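Local atomic coordinates of putative hemin transport system, substrate-binding protein (Burkholderia cenocepacia J2315, PDB entry 5GIZ), a protein that binds heme in the periplasm and probably hands it to an ABC importer of the inner membrane for heme-iron uptake. Residues A[173-178]-A[257-262]; A[241-246]-A[263-268]; A[166-171]-A[181-186]. All blocks are in the same frame, centred on the assembly; numbering follows the deposited sequence.

Interaction 1 of 3, residues A[173-178]-A[257-262]; sequences DAMIRY and LAVTTL. With SO4 (sulfate ion), chain C.
Met175 and Tyr178 on helix 171-178 pack against Ala258, Val259 and Leu262 on helix 255-269, a helix-helix contact in the C-terminal lobe of the two-lobed periplasmic binding protein fold. The axes of the two segments pass 9.3 Å apart and cross at -67°. The CB of Met175 does not point at the other helix; bends at chi2 (-64°) and chi3 (-67°) carry its thioether there. Met175 CE then settles 3.6 Å from Val259 CG2 and 3.8 Å from Ala258 CB. Val259 uses both of its branches: CG2 touches both that methyl and Tyr178 CB, 3.7 Å from the latter, while CG1 lies against Tyr178 O, near the C-terminal end of helix 171-178. At the other end of the contact Leu262 sends CD2 to Met175 O, 3.5 Å away, so a leucine methyl covers a helical carbonyl. No hydrogen bond links the two segments; apolar packing holds them. Phe251 adds a further apolar side to Met175, and Trp132 of the long helix 118-141 meets Val259 and stands edge-to-face with the Tyr178 ring. That ring leads away from Val259 to a polar end, where its OH accepts from Val101 N. The same OH donates to O1 of a sulfate ion, probably from the crystallisation liquor and also held by Arg136; O1 lies in the ring plane, 2.6 Å from Tyr178 OH.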
# COMPACT_ATOMS: atom_id res chain seq x y z
N ASP A 173 -8.66 0.19 5.82
CA ASP A 173 -10.07 0.57 5.89
C ASP A 173 -10.63 0.85 4.47
O ASP A 173 -11.68 0.39 4.08
CB ASP A 173 -10.23 1.82 6.77
CG ASP A 173 -11.66 2.21 6.96
OD1 ASP A 173 -12.30 1.67 7.89
OD2 ASP A 173 -12.12 3.06 6.17
N ALA A 174 -9.86 1.60 3.69
CA ALA A 174 -10.28 1.95 2.34
C ALA A 174 -10.37 0.71 1.45
O ALA A 174 -11.31 0.53 0.71
CB ALA A 174 -9.31 2.95 1.74
N MET A 175 -9.40 -0.18 1.58
CA MET A 175 -9.41 -1.38 0.75
C MET A 175 -10.57 -2.33 1.05
O MET A 175 -11.26 -2.84 0.15
CB MET A 175 -8.11 -2.14 0.83
CG MET A 175 -6.94 -1.40 0.24
SD MET A 175 -7.07 -1.09 -1.53
CE MET A 175 -6.97 -2.75 -2.21
N ILE A 176 -10.86 -2.46 2.33
CA ILE A 176 -11.97 -3.29 2.80
C ILE A 176 -13.27 -2.74 2.22
O ILE A 176 -14.08 -3.47 1.66
CB ILE A 176 -12.00 -3.28 4.31
CG1 ILE A 176 -10.88 -4.19 4.86
CG2 ILE A 176 -13.34 -3.75 4.84
CD1 ILE A 176 -10.62 -3.98 6.31
N ARG A 177 -13.46 -1.41 2.29
CA ARG A 177 -14.65 -0.82 1.70
C ARG A 177 -14.69 -0.88 0.18
O ARG A 177 -15.76 -1.18 -0.40
CB ARG A 177 -14.78 0.62 2.12
CG ARG A 177 -15.20 0.71 3.59
CD ARG A 177 -15.37 2.18 4.03
NE ARG A 177 -14.10 2.86 4.16
CZ ARG A 177 -13.68 3.91 3.46
NH1 ARG A 177 -14.47 4.49 2.55
NH2 ARG A 177 -12.46 4.39 3.70
N TYR A 178 -13.56 -0.72 -0.52
CA TYR A 178 -13.58 -0.88 -1.96
C TYR A 178 -13.96 -2.30 -2.42
O TYR A 178 -14.52 -2.50 -3.49
CB TYR A 178 -12.23 -0.51 -2.58
CG TYR A 178 -11.95 0.98 -2.66
CD1 TYR A 178 -12.93 1.87 -3.14
CD2 TYR A 178 -10.69 1.49 -2.36
CE1 TYR A 178 -12.65 3.21 -3.29
CE2 TYR A 178 -10.42 2.82 -2.51
CZ TYR A 178 -11.39 3.69 -2.99
OH TYR A 178 -11.13 5.07 -3.14
N LEU A 257 -6.50 -4.11 -9.64
CA LEU A 257 -6.25 -5.54 -9.43
C LEU A 257 -6.24 -5.91 -7.99
O LEU A 257 -6.75 -6.96 -7.61
CB LEU A 257 -4.92 -5.93 -10.07
CG LEU A 257 -4.55 -7.42 -10.02
CD1 LEU A 257 -5.53 -8.28 -10.75
CD2 LEU A 257 -3.12 -7.54 -10.54
N ALA A 258 -5.66 -5.06 -7.14
CA ALA A 258 -5.68 -5.30 -5.72
C ALA A 258 -7.09 -5.38 -5.13
O ALA A 258 -7.40 -6.25 -4.33
CB ALA A 258 -4.89 -4.23 -4.99
N VAL A 259 -7.95 -4.43 -5.52
CA VAL A 259 -9.34 -4.46 -5.09
C VAL A 259 -10.07 -5.71 -5.67
O VAL A 259 -10.75 -6.39 -4.93
CB VAL A 259 -10.03 -3.16 -5.48
CG1 VAL A 259 -11.54 -3.25 -5.29
CG2 VAL A 259 -9.51 -1.99 -4.67
N THR A 260 -9.86 -6.06 -6.93
CA THR A 260 -10.47 -7.24 -7.49
C THR A 260 -10.01 -8.48 -6.72
O THR A 260 -10.80 -9.39 -6.44
CB THR A 260 -10.09 -7.36 -8.97
OG1 THR A 260 -10.56 -6.19 -9.63
CG2 THR A 260 -10.74 -8.55 -9.61
N THR A 261 -8.74 -8.53 -6.36
CA THR A 261 -8.17 -9.67 -5.70
C THR A 261 -8.66 -9.80 -4.29
O THR A 261 -9.06 -10.91 -3.84
CB THR A 261 -6.63 -9.59 -5.69
OG1 THR A 261 -6.17 -9.53 -7.06
CG2 THR A 261 -5.97 -10.79 -5.02
N LEU A 262 -8.69 -8.68 -3.56
CA LEU A 262 -9.28 -8.73 -2.23
C LEU A 262 -10.76 -9.19 -2.25
O LEU A 262 -11.19 -10.01 -1.46
CB LEU A 262 -9.18 -7.36 -1.59
CG LEU A 262 -9.74 -7.31 -0.15
CD1 LEU A 262 -9.08 -8.34 0.73
CD2 LEU A 262 -9.57 -5.91 0.41
S SO4 C . -14.01 6.86 -3.03
O1 SO4 C . -12.91 6.73 -3.93
O2 SO4 C . -14.62 8.22 -3.06
O3 SO4 C . -15.03 5.84 -3.28
O4 SO4 C . -13.67 6.69 -1.65

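Interaction 2 of 3, residues A[241-246]-A[263-268]; sequences VSLDAL and HRRLSD
Over one face of the Arg265 guanidinium lies Leu243 CD1, 3.5 Å from Arg265 CZ and above the centre of the group, in one of two Leu243 conformers; the contact is therefore less certain. The side chains cross at about a right angle. Polar partners sit at the edge: Arg265 NH1 donates to Ser242 O over 2.7 Å; the bond is bent, 135° at the hydrogen, with the oxygen tilted somewhat from the guanidinium plane. Water 1 lies in that plane and accepts from the same Arg265 NH1 at 3.2 Å. The water is also 3.0 Å from Ser242 OG, a hydrogen bond that makes a second, indirect tie to the strand. Arg265 reaches this far because its chain is extended from CG to NE (chi3 -179°), and the aliphatic part is used too: Val241 CG1 packs 3.7 Å from Arg265 CB. The other branch, Val241 CG2, lies 3.8 Å from Arg265 O and more loosely by Leu266 CD2. Strand 241-243 and helix segment 263-268 run nearly antiparallel, at 161°. Strand 240-243 pairs in parallel with strand 206-210, and the returning helix 255-269 covers its inward-facing side chains, the layered packing of an alpha/beta lobe.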
# COMPACT_ATOMS: atom_id res chain seq x y z
N VAL A 241 -7.79 -14.41 5.36
CA VAL A 241 -7.30 -14.04 4.03
C VAL A 241 -5.97 -13.32 4.19
O VAL A 241 -5.86 -12.39 4.99
CB VAL A 241 -8.27 -13.09 3.32
CG1 VAL A 241 -7.66 -12.51 2.07
CG2 VAL A 241 -9.55 -13.86 3.01
N SER A 242 -4.98 -13.77 3.43
CA SER A 242 -3.69 -13.07 3.38
C SER A 242 -3.48 -12.46 2.00
O SER A 242 -3.99 -13.00 1.01
CB SER A 242 -2.55 -14.01 3.77
OG SER A 242 -2.44 -15.12 2.92
N LEU A 243 -2.72 -11.37 1.95
CA LEU A 243 -2.24 -10.80 0.72
C LEU A 243 -0.92 -10.07 1.03
O LEU A 243 -0.71 -9.57 2.12
CB LEU A 243 -3.32 -9.90 0.07
CG LEU A 243 -3.07 -9.48 -1.38
CD1 LEU A 243 -3.08 -10.67 -2.32
CD2 LEU A 243 -4.14 -8.51 -1.83
N ASP A 244 -0.08 -9.98 0.03
CA ASP A 244 1.16 -9.21 0.15
C ASP A 244 0.92 -7.78 0.55
O ASP A 244 0.03 -7.15 0.00
CB ASP A 244 1.82 -9.28 -1.22
CG ASP A 244 2.97 -8.40 -1.36
OD1 ASP A 244 4.11 -8.79 -0.93
OD2 ASP A 244 2.81 -7.33 -1.91
N ALA A 245 1.68 -7.25 1.51
CA ALA A 245 1.39 -5.95 2.07
C ALA A 245 1.46 -4.83 1.02
O ALA A 245 0.58 -3.95 1.01
CB ALA A 245 2.39 -5.61 3.16
N LEU A 246 2.50 -4.78 0.20
CA LEU A 246 2.61 -3.70 -0.76
C LEU A 246 1.47 -3.71 -1.78
O LEU A 246 0.86 -2.68 -2.06
CB LEU A 246 3.95 -3.72 -1.48
CG LEU A 246 4.12 -2.70 -2.63
CD1 LEU A 246 4.04 -1.29 -2.10
CD2 LEU A 246 5.46 -2.97 -3.29
N HIS A 263 -11.53 -8.65 -3.18
CA HIS A 263 -12.94 -9.02 -3.30
C HIS A 263 -13.07 -10.54 -3.65
O HIS A 263 -13.88 -11.23 -3.06
CB HIS A 263 -13.61 -8.19 -4.41
CG HIS A 263 -15.00 -8.59 -4.72
ND1 HIS A 263 -15.29 -9.40 -5.79
CD2 HIS A 263 -16.19 -8.27 -4.14
CE1 HIS A 263 -16.60 -9.59 -5.84
NE2 HIS A 263 -17.17 -8.87 -4.90
N ARG A 264 -12.21 -11.06 -4.52
CA ARG A 264 -12.25 -12.48 -4.85
C ARG A 264 -11.95 -13.29 -3.60
O ARG A 264 -12.64 -14.25 -3.30
CB ARG A 264 -11.18 -12.88 -5.90
CG ARG A 264 -11.10 -14.34 -6.25
CD ARG A 264 -9.84 -14.78 -7.03
NE ARG A 264 -9.87 -14.22 -8.36
CZ ARG A 264 -9.07 -13.28 -8.81
NH1 ARG A 264 -8.10 -12.81 -8.07
NH2 ARG A 264 -9.20 -12.83 -10.06
N ARG A 265 -10.90 -12.91 -2.89
CA ARG A 265 -10.50 -13.66 -1.70
C ARG A 265 -11.51 -13.65 -0.57
O ARG A 265 -11.81 -14.67 0.09
CB ARG A 265 -9.10 -13.27 -1.20
CG ARG A 265 -8.01 -13.53 -2.26
CD ARG A 265 -6.60 -13.38 -1.69
NE ARG A 265 -5.69 -13.62 -2.78
CZ ARG A 265 -4.40 -13.92 -2.65
NH1 ARG A 265 -3.81 -14.01 -1.47
NH2 ARG A 265 -3.74 -14.17 -3.73
N LEU A 266 -12.13 -12.51 -0.39
CA LEU A 266 -13.16 -12.41 0.65
C LEU A 266 -14.38 -13.24 0.20
O LEU A 266 -15.01 -13.91 1.04
CB LEU A 266 -13.60 -10.96 0.83
CG LEU A 266 -12.59 -10.02 1.47
CD1 LEU A 266 -13.19 -8.64 1.57
CD2 LEU A 266 -12.23 -10.42 2.89
N SER A 267 -14.69 -13.20 -1.09
CA SER A 267 -15.82 -13.93 -1.65
C SER A 267 -15.63 -15.44 -1.53
O SER A 267 -16.58 -16.20 -1.18
CB SER A 267 -16.09 -13.54 -3.09
OG SER A 267 -16.44 -12.17 -3.14
N ASP A 268 -14.41 -15.92 -1.82
CA ASP A 268 -14.11 -17.33 -1.64
C ASP A 268 -14.24 -17.68 -0.16
O ASP A 268 -14.81 -18.73 0.21
CB ASP A 268 -12.67 -17.60 -2.11
CG ASP A 268 -12.49 -17.71 -3.64
OD1 ASP A 268 -13.47 -17.69 -4.40
OD2 ASP A 268 -11.31 -17.85 -4.04
O HOH W 1 -1.18 -14.33 0.35

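Interaction 3 of 3, residues A[166-171]-A[181-186]; sequences AGQRTA and ARNAMQ
Asn183 and Gln168 each send a side-chain amide to a backbone carbonyl of the opposite segment, Ala166 O and Met185 O, and the N and O of both amides have partners. Asn183 ND2 donates to Ala166 O over 3.1 Å, nearly straight at 163°. The oxygen lies in the Asn183 amide plane, while the donor stands well above the plane of the Ala166 carbonyl. With CG anti to the backbone N (chi1 -168°), the Asn183 amide projects across to the loop, where ND2 also meets its strongest partner, Asp173. Asn183 OD1 accepts from Met185 N at 3.0 Å, closing an Asx turn, and from water 2 at 2.7 Å. Water 2 donates as well to Ala166 O, 2.9 Å away, so that carbonyl takes at least these two donors. Gln168 NE2 gives a straight bond (170°) to Met185 O at 2.9 Å and another to Asp173, while its OE1 accepts from Gly187 N. The Gln186 amide lies nearly parallel to that of Gln168 without bonding to it; Gln186 NE2 turns back to Asn183 O, 2.9 Å away. Within the loop Thr170 OG1 donates to Gly167 O at 2.8 Å and accepts from Asp173 N. That threonine is the N-cap of helix 171-178, whose first residues, Ala171 and Ala172, contact heme in the loaded protein: a strand-to-helix loop at the heme site.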
# COMPACT_ATOMS: atom_id res chain seq x y z
N ALA A 166 -6.31 -1.96 12.18
CA ALA A 166 -6.61 -0.74 11.45
C ALA A 166 -8.03 -0.22 11.73
O ALA A 166 -9.01 -0.94 11.60
CB ALA A 166 -6.44 -0.97 9.97
N GLY A 167 -8.08 1.04 12.13
CA GLY A 167 -9.32 1.78 12.22
C GLY A 167 -9.53 2.59 10.95
O GLY A 167 -9.17 2.17 9.86
N GLN A 168 -10.18 3.74 11.10
CA GLN A 168 -10.42 4.59 9.96
C GLN A 168 -9.16 5.39 9.56
O GLN A 168 -8.15 5.39 10.29
CB GLN A 168 -11.62 5.48 10.23
CG GLN A 168 -12.96 4.73 10.11
CD GLN A 168 -13.18 3.64 11.15
OE1 GLN A 168 -13.39 3.90 12.34
NE2 GLN A 168 -13.15 2.38 10.69
N ARG A 169 -9.24 6.05 8.41
CA ARG A 169 -8.13 6.86 7.86
C ARG A 169 -6.91 6.00 7.62
O ARG A 169 -5.77 6.47 7.68
CB ARG A 169 -7.75 8.02 8.77
CG ARG A 169 -8.84 9.05 8.95
CD ARG A 169 -8.17 10.19 9.70
NE ARG A 169 -9.06 11.29 10.06
CZ ARG A 169 -8.90 12.55 9.65
NH1 ARG A 169 -7.90 12.89 8.83
NH2 ARG A 169 -9.75 13.46 10.06
N THR A 170 -7.15 4.72 7.30
CA THR A 170 -6.06 3.79 6.96
C THR A 170 -6.26 3.24 5.54
O THR A 170 -7.38 3.17 4.99
CB THR A 170 -5.95 2.60 7.91
OG1 THR A 170 -7.18 1.86 7.87
CG2 THR A 170 -5.66 3.04 9.30
N ALA A 171 -5.15 2.75 4.97
CA ALA A 171 -5.20 2.07 3.68
C ALA A 171 -6.12 0.86 3.78
O ALA A 171 -6.90 0.60 2.89
CB ALA A 171 -3.78 1.62 3.26
N ALA A 181 -16.86 -4.67 1.50
CA ALA A 181 -16.96 -5.08 2.87
C ALA A 181 -16.99 -3.89 3.82
O ALA A 181 -16.99 -2.74 3.37
CB ALA A 181 -15.83 -6.03 3.20
N ARG A 182 -17.03 -4.15 5.12
CA ARG A 182 -17.04 -3.11 6.16
C ARG A 182 -15.91 -3.37 7.14
O ARG A 182 -15.64 -4.51 7.50
CB ARG A 182 -18.38 -3.18 6.92
CG ARG A 182 -18.76 -1.98 7.77
CD ARG A 182 -20.15 -2.25 8.37
NE ARG A 182 -20.68 -1.18 9.21
CZ ARG A 182 -21.96 -1.11 9.61
NH1 ARG A 182 -22.84 -2.04 9.25
NH2 ARG A 182 -22.36 -0.09 10.37
N ASN A 183 -15.24 -2.33 7.62
CA ASN A 183 -14.24 -2.49 8.64
C ASN A 183 -14.89 -2.90 9.94
O ASN A 183 -15.81 -2.20 10.44
CB ASN A 183 -13.40 -1.21 8.76
CG ASN A 183 -12.16 -1.41 9.60
OD1 ASN A 183 -12.00 -2.41 10.29
ND2 ASN A 183 -11.22 -0.44 9.55
N ALA A 184 -14.45 -4.02 10.49
CA ALA A 184 -15.02 -4.53 11.75
C ALA A 184 -14.69 -3.57 12.89
O ALA A 184 -15.44 -3.44 13.83
CB ALA A 184 -14.50 -5.90 12.05
N MET A 185 -13.55 -2.90 12.79
CA MET A 185 -13.15 -1.88 13.74
C MET A 185 -13.72 -0.50 13.35
O MET A 185 -13.49 -0.03 12.24
CB MET A 185 -11.63 -1.75 13.80
CG MET A 185 -10.84 -3.01 14.08
SD MET A 185 -11.43 -3.94 15.52
CE MET A 185 -11.20 -2.76 16.79
N GLN A 186 -14.41 0.14 14.31
CA GLN A 186 -15.01 1.46 14.14
C GLN A 186 -14.76 2.30 15.36
O GLN A 186 -14.61 1.76 16.45
CB GLN A 186 -16.51 1.32 13.92
CG GLN A 186 -16.88 0.60 12.63
CD GLN A 186 -16.50 1.40 11.38
OE1 GLN A 186 -16.51 2.64 11.40
NE2 GLN A 186 -16.20 0.69 10.28
O HOH W 2 -9.65 -3.63 10.87

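Interactions 1 and 3 meet through Asp173. Asp173 OD1 lies 2.9 Å from Asn183 ND2 and 3.0 Å from Gln168 NE2, tying helix 171-178 to both segments of interaction 3. Interactions 1 and 2 use successive turns of helix 255-269, with centres about 8 Å apart, and Thr261 CG2 touches Leu243 CD1 at 4.0 Å. Interactions 2 and 3 are about 15 Å apart between centres and barely meet, Leu266 CD1 lying 4.1 Å from Ala181 CB. Heme is absent from this chain. Ala171, which binds heme in the loaded protein, lies in segment 166-171, about 5 Å from Met175 between side chains; Leu243 of interaction 2 is about 11 Å from the side chain of Ala172, another heme-site residue.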